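Local coordinates for protein activated BY transcription factor SSRB (Salmonella enterica, PDB 2WNW) that is a glycoside hydrolase family 30 protein, with a TIM-barrel domain and a beta-sandwich domain, named for its activation by the transcription factor SsrB, at residues S62-T67 against Q357-R362; N332-S337 against A350-D355. One frame throughout, in Å; residues are numbered along the deposited sequence.

Contact 1: S62-T67 against Q357-R362; sequences SMSEKT and QNDVLR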
# COMPACT_ATOMS: atom_id res chain seq x y z
N SER A 62 9.45 -1.98 42.06
CA SER A 62 9.18 -0.87 42.97
C SER A 62 7.69 -0.64 43.23
O SER A 62 7.33 0.21 44.05
CB SER A 62 9.81 0.41 42.44
OG SER A 62 9.05 0.94 41.36
N MET A 63 6.83 -1.37 42.53
CA MET A 63 5.39 -1.21 42.69
C MET A 63 4.88 -1.93 43.93
O MET A 63 5.46 -2.94 44.36
CB MET A 63 4.63 -1.78 41.49
CG MET A 63 5.03 -1.24 40.13
SD MET A 63 4.14 -2.13 38.84
CE MET A 63 3.78 -0.79 37.71
N SER A 64 3.80 -1.42 44.51
CA SER A 64 3.19 -2.05 45.67
C SER A 64 2.65 -3.37 45.15
O SER A 64 2.49 -3.54 43.94
CB SER A 64 2.05 -1.19 46.21
OG SER A 64 0.98 -1.14 45.29
N GLU A 65 2.35 -4.31 46.04
CA GLU A 65 1.83 -5.59 45.58
C GLU A 65 0.49 -5.42 44.87
O GLU A 65 0.17 -6.15 43.94
CB GLU A 65 1.70 -6.56 46.75
CG GLU A 65 2.16 -7.97 46.40
CD GLU A 65 3.62 -8.01 45.97
OE1 GLU A 65 4.06 -9.07 45.47
OE2 GLU A 65 4.34 -7.00 46.14
N LYS A 66 -0.28 -4.43 45.32
CA LYS A 66 -1.58 -4.15 44.72
C LYS A 66 -1.38 -3.70 43.28
O LYS A 66 -2.03 -4.19 42.36
CB LYS A 66 -2.30 -3.06 45.51
CG LYS A 66 -3.69 -2.71 45.01
CD LYS A 66 -4.35 -1.67 45.90
CE LYS A 66 -5.78 -1.36 45.46
NZ LYS A 66 -6.45 -0.38 46.37
N THR A 67 -0.46 -2.76 43.09
CA THR A 67 -0.18 -2.24 41.76
C THR A 67 0.41 -3.30 40.84
O THR A 67 0.07 -3.36 39.65
CB THR A 67 0.77 -1.02 41.83
OG1 THR A 67 0.13 0.03 42.57
CG2 THR A 67 1.10 -0.52 40.43
N GLN A 357 6.59 7.18 44.07
CA GLN A 357 6.29 8.03 45.22
C GLN A 357 4.82 7.99 45.63
O GLN A 357 4.50 7.82 46.80
CB GLN A 357 6.69 9.48 44.94
CG GLN A 357 8.18 9.71 44.83
CD GLN A 357 8.53 11.18 44.81
OE1 GLN A 357 9.70 11.56 44.69
NE2 GLN A 357 7.52 12.04 44.94
N ASN A 358 3.93 8.14 44.65
CA ASN A 358 2.50 8.14 44.93
C ASN A 358 1.86 6.81 44.58
O ASN A 358 0.65 6.63 44.75
CB ASN A 358 1.82 9.26 44.14
CG ASN A 358 2.46 10.61 44.40
OD1 ASN A 358 2.62 11.02 45.55
ND2 ASN A 358 2.81 11.31 43.33
N ASP A 359 2.67 5.87 44.11
CA ASP A 359 2.19 4.54 43.74
C ASP A 359 1.03 4.67 42.76
O ASP A 359 -0.03 4.06 42.94
CB ASP A 359 1.76 3.77 44.99
CG ASP A 359 1.35 2.34 44.69
OD1 ASP A 359 1.98 1.70 43.81
OD2 ASP A 359 0.40 1.84 45.33
N VAL A 360 1.24 5.47 41.72
CA VAL A 360 0.23 5.70 40.69
C VAL A 360 0.65 5.16 39.33
O VAL A 360 1.74 5.46 38.83
CB VAL A 360 -0.07 7.21 40.54
CG1 VAL A 360 -1.04 7.44 39.39
CG2 VAL A 360 -0.65 7.76 41.84
N LEU A 361 -0.24 4.36 38.74
CA LEU A 361 -0.03 3.75 37.43
C LEU A 361 -0.73 4.62 36.39
O LEU A 361 -1.85 5.07 36.60
CB LEU A 361 -0.64 2.34 37.43
CG LEU A 361 -0.16 1.30 36.42
CD1 LEU A 361 1.32 1.06 36.61
CD2 LEU A 361 -0.92 -0.00 36.63
N ARG A 362 -0.06 4.87 35.26
CA ARG A 362 -0.62 5.72 34.21
C ARG A 362 -0.59 5.05 32.83
O ARG A 362 0.44 4.53 32.41
CB ARG A 362 0.16 7.03 34.15
CG ARG A 362 -0.07 7.88 32.92
CD ARG A 362 1.23 8.53 32.48
NE ARG A 362 1.90 9.22 33.58
CZ ARG A 362 3.17 9.63 33.54
NH1 ARG A 362 3.90 9.43 32.46
NH2 ARG A 362 3.70 10.25 34.59
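Ser64 and Thr67 both direct their hydroxyls at the carboxylate of Asp359, one to each oxygen. Ser64 OG donates to Asp359 OD2 at 3.0 Å and Thr67 OG1 donates to Asp359 OD1 at 2.8 Å. Both donors arrive on the syn sides, in the open fork of the carboxylate, but neither lies in its plane: Ser64 OG stands 26° out of it and Thr67 OG1 33° out on the opposite side, so the flat group is straddled. With CG anti to the backbone N (chi1 -176°), Asp359 extends its carboxylate across to the start of the helix, where these two bonds together should restrict its rotation. OD1 probably also has a hydrogen bond with the hydroxyl of Tyr354, outside the two segments, though that pair is modelled unusually close.

Ser64 occupies the N-cap position of helix 65-76, the second helix between the first and second strands of the TIM barrel, so Asp359 is bound in the first turn of that helix. Its negative charge there is probably favoured by the helix dipole. In its own segment, Asp359 has positive phi and psi and, with Val360, faces Asp355 in a G1 beta bulge, at the point where the chain leaves the turn for strand 360-363.

Apolar contact lies beside the polar cluster. Leu361, pointing toward the helix, brings CD1 to 3.3 Å from Met63 CE, tighter than usual van der Waals contact, so the exact methyl positions are doubtful. The two side chains cross at about a right angle, and a bend at chi3 of Met63 turns CE toward this methyl. Thr67 CG2 lies 4.1 Å from the same Leu361 CD1, the two side chains passing in opposite directions. Gln70 and Leu74, further along the helix, also touch Leu361.

Contact 2: N332-S337 against A350-D355; sequences NLLLNS and APIQYD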
# COMPACT_ATOMS: atom_id res chain seq x y z
N ASN A 332 9.89 -1.11 25.65
CA ASN A 332 9.56 -1.18 27.08
C ASN A 332 8.07 -1.22 27.40
O ASN A 332 7.31 -0.33 27.01
CB ASN A 332 10.17 0.00 27.84
CG ASN A 332 11.66 0.10 27.66
OD1 ASN A 332 12.43 -0.63 28.29
ND2 ASN A 332 12.09 1.02 26.80
N LEU A 333 7.65 -2.24 28.14
CA LEU A 333 6.25 -2.39 28.56
C LEU A 333 5.92 -1.33 29.58
O LEU A 333 4.79 -0.82 29.65
CB LEU A 333 6.03 -3.73 29.26
CG LEU A 333 6.02 -5.06 28.53
CD1 LEU A 333 6.24 -6.17 29.55
CD2 LEU A 333 4.71 -5.24 27.81
N LEU A 334 6.92 -1.01 30.40
CA LEU A 334 6.75 -0.09 31.51
C LEU A 334 8.02 0.70 31.81
O LEU A 334 9.12 0.19 31.64
CB LEU A 334 6.37 -0.92 32.74
CG LEU A 334 6.51 -0.33 34.14
CD1 LEU A 334 5.34 0.60 34.40
CD2 LEU A 334 6.54 -1.46 35.17
N LEU A 335 7.85 1.94 32.26
CA LEU A 335 8.97 2.80 32.62
C LEU A 335 8.52 3.74 33.73
O LEU A 335 7.33 3.82 34.03
CB LEU A 335 9.45 3.60 31.41
CG LEU A 335 10.11 2.81 30.27
CD1 LEU A 335 10.45 3.76 29.13
CD2 LEU A 335 11.38 2.13 30.79
N ASN A 336 9.45 4.45 34.36
CA ASN A 336 9.05 5.37 35.42
C ASN A 336 8.48 6.65 34.82
O ASN A 336 8.44 6.81 33.59
CB ASN A 336 10.22 5.65 36.38
CG ASN A 336 11.40 6.35 35.73
OD1 ASN A 336 12.54 6.21 36.18
ND2 ASN A 336 11.13 7.13 34.69
N SER A 337 8.01 7.55 35.68
CA SER A 337 7.40 8.80 35.23
C SER A 337 8.19 9.60 34.21
O SER A 337 7.61 10.24 33.34
CB SER A 337 7.09 9.69 36.44
OG SER A 337 6.25 9.02 37.35
N ALA A 350 6.54 4.88 27.49
CA ALA A 350 6.15 3.47 27.47
C ALA A 350 4.63 3.54 27.61
O ALA A 350 4.12 4.46 28.25
CB ALA A 350 6.78 2.70 28.63
N PRO A 351 3.89 2.59 27.02
CA PRO A 351 2.43 2.63 27.13
C PRO A 351 1.92 2.76 28.56
O PRO A 351 0.85 3.33 28.79
CB PRO A 351 2.00 1.33 26.46
CG PRO A 351 3.05 1.17 25.38
CD PRO A 351 4.33 1.49 26.15
N ILE A 352 2.67 2.22 29.51
CA ILE A 352 2.30 2.34 30.91
C ILE A 352 3.51 2.87 31.67
O ILE A 352 4.63 2.40 31.48
CB ILE A 352 1.86 0.99 31.53
CG1 ILE A 352 0.56 0.52 30.88
CG2 ILE A 352 1.66 1.15 33.04
CD1 ILE A 352 -0.02 -0.74 31.51
N GLN A 353 3.28 3.88 32.49
CA GLN A 353 4.35 4.46 33.29
C GLN A 353 3.92 4.45 34.75
O GLN A 353 2.73 4.51 35.06
CB GLN A 353 4.68 5.87 32.80
CG GLN A 353 5.47 5.85 31.49
CD GLN A 353 5.76 7.23 30.94
OE1 GLN A 353 4.90 7.87 30.34
NE2 GLN A 353 6.99 7.69 31.15
N TYR A 354 4.90 4.35 35.64
CA TYR A 354 4.60 4.27 37.06
C TYR A 354 5.36 5.26 37.94
O TYR A 354 6.57 5.45 37.80
CB TYR A 354 4.86 2.83 37.53
CG TYR A 354 4.71 2.62 39.02
CD1 TYR A 354 5.83 2.49 39.84
CD2 TYR A 354 3.45 2.55 39.61
CE1 TYR A 354 5.70 2.29 41.21
CE2 TYR A 354 3.30 2.35 40.98
CZ TYR A 354 4.43 2.22 41.77
OH TYR A 354 4.30 2.01 43.12
N ASP A 355 4.62 5.88 38.85
CA ASP A 355 5.16 6.85 39.79
C ASP A 355 5.22 6.17 41.16
O ASP A 355 4.20 6.00 41.83
CB ASP A 355 4.27 8.09 39.82
CG ASP A 355 4.49 8.95 41.05
OD1 ASP A 355 5.64 9.04 41.53
OD2 ASP A 355 3.50 9.55 41.51
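Leu335 O is approached by two groups of the neighbouring strand: Tyr354 N gives it a hydrogen bond of 3.0 Å, lying in the carbonyl plane, and Gln353 CA brings a CA-H...O contact of 3.1 Å. This is the firm part of a short parallel pairing between strands 332-336 and 352-355, the first two strands of a small three-stranded mixed sheet that follows the last strand of the TIM barrel. On either side of it the pairing loosens: Leu335 N to Ile352 O and Ser337 N to Tyr354 O are both weak hydrogen bonds, each supplemented by a CA-H...O contact to the same acceptor.

A side chain reinforces the backbone here. Gln353, extended beyond CG, runs over the carbonyls of Leu335 and Asn336 and donates from NE2 to Asn336 O at 3.0 Å, a bent bond (141° at the hydrogen) with the acceptor 26° out of the Gln353 amide plane. The other end of this buried amide, OE1, accepts from Asn364 and weakly from Arg362.

On the opposite face, with Ile352, Leu334 has CG anti to the backbone N (chi1 163°), which carries CD1 to 3.9 Å from Tyr354 CB and 4.0 Å from Ile352 CG2; Leu334 also lies side by side with the Tyr354 side chain, pointing the same way. On the Gln353 face, Leu335 CG rests 3.7 Å from Ala350 CB.

Overall arrangement
From the N terminus, the chain passes the first barrel strand and reaches the start of helix 65-76 and segment 62-67, whose partner in contact 1 comes almost 300 residues later. The remaining barrel strands follow, and after the last of them, 327-330, comes strand 332-336. Contact 2 then closes a short loop of 12 residues, wholly nested within the long one closed by contact 1. After a short turn, strand 352-355 is followed by antiparallel strand 360-363, so that the two contacts share one small sheet and lie about 11 Å apart, centre to centre. Together they tie the chain after the last barrel strand back to a helix between the first and second strands, across the barrel's closure.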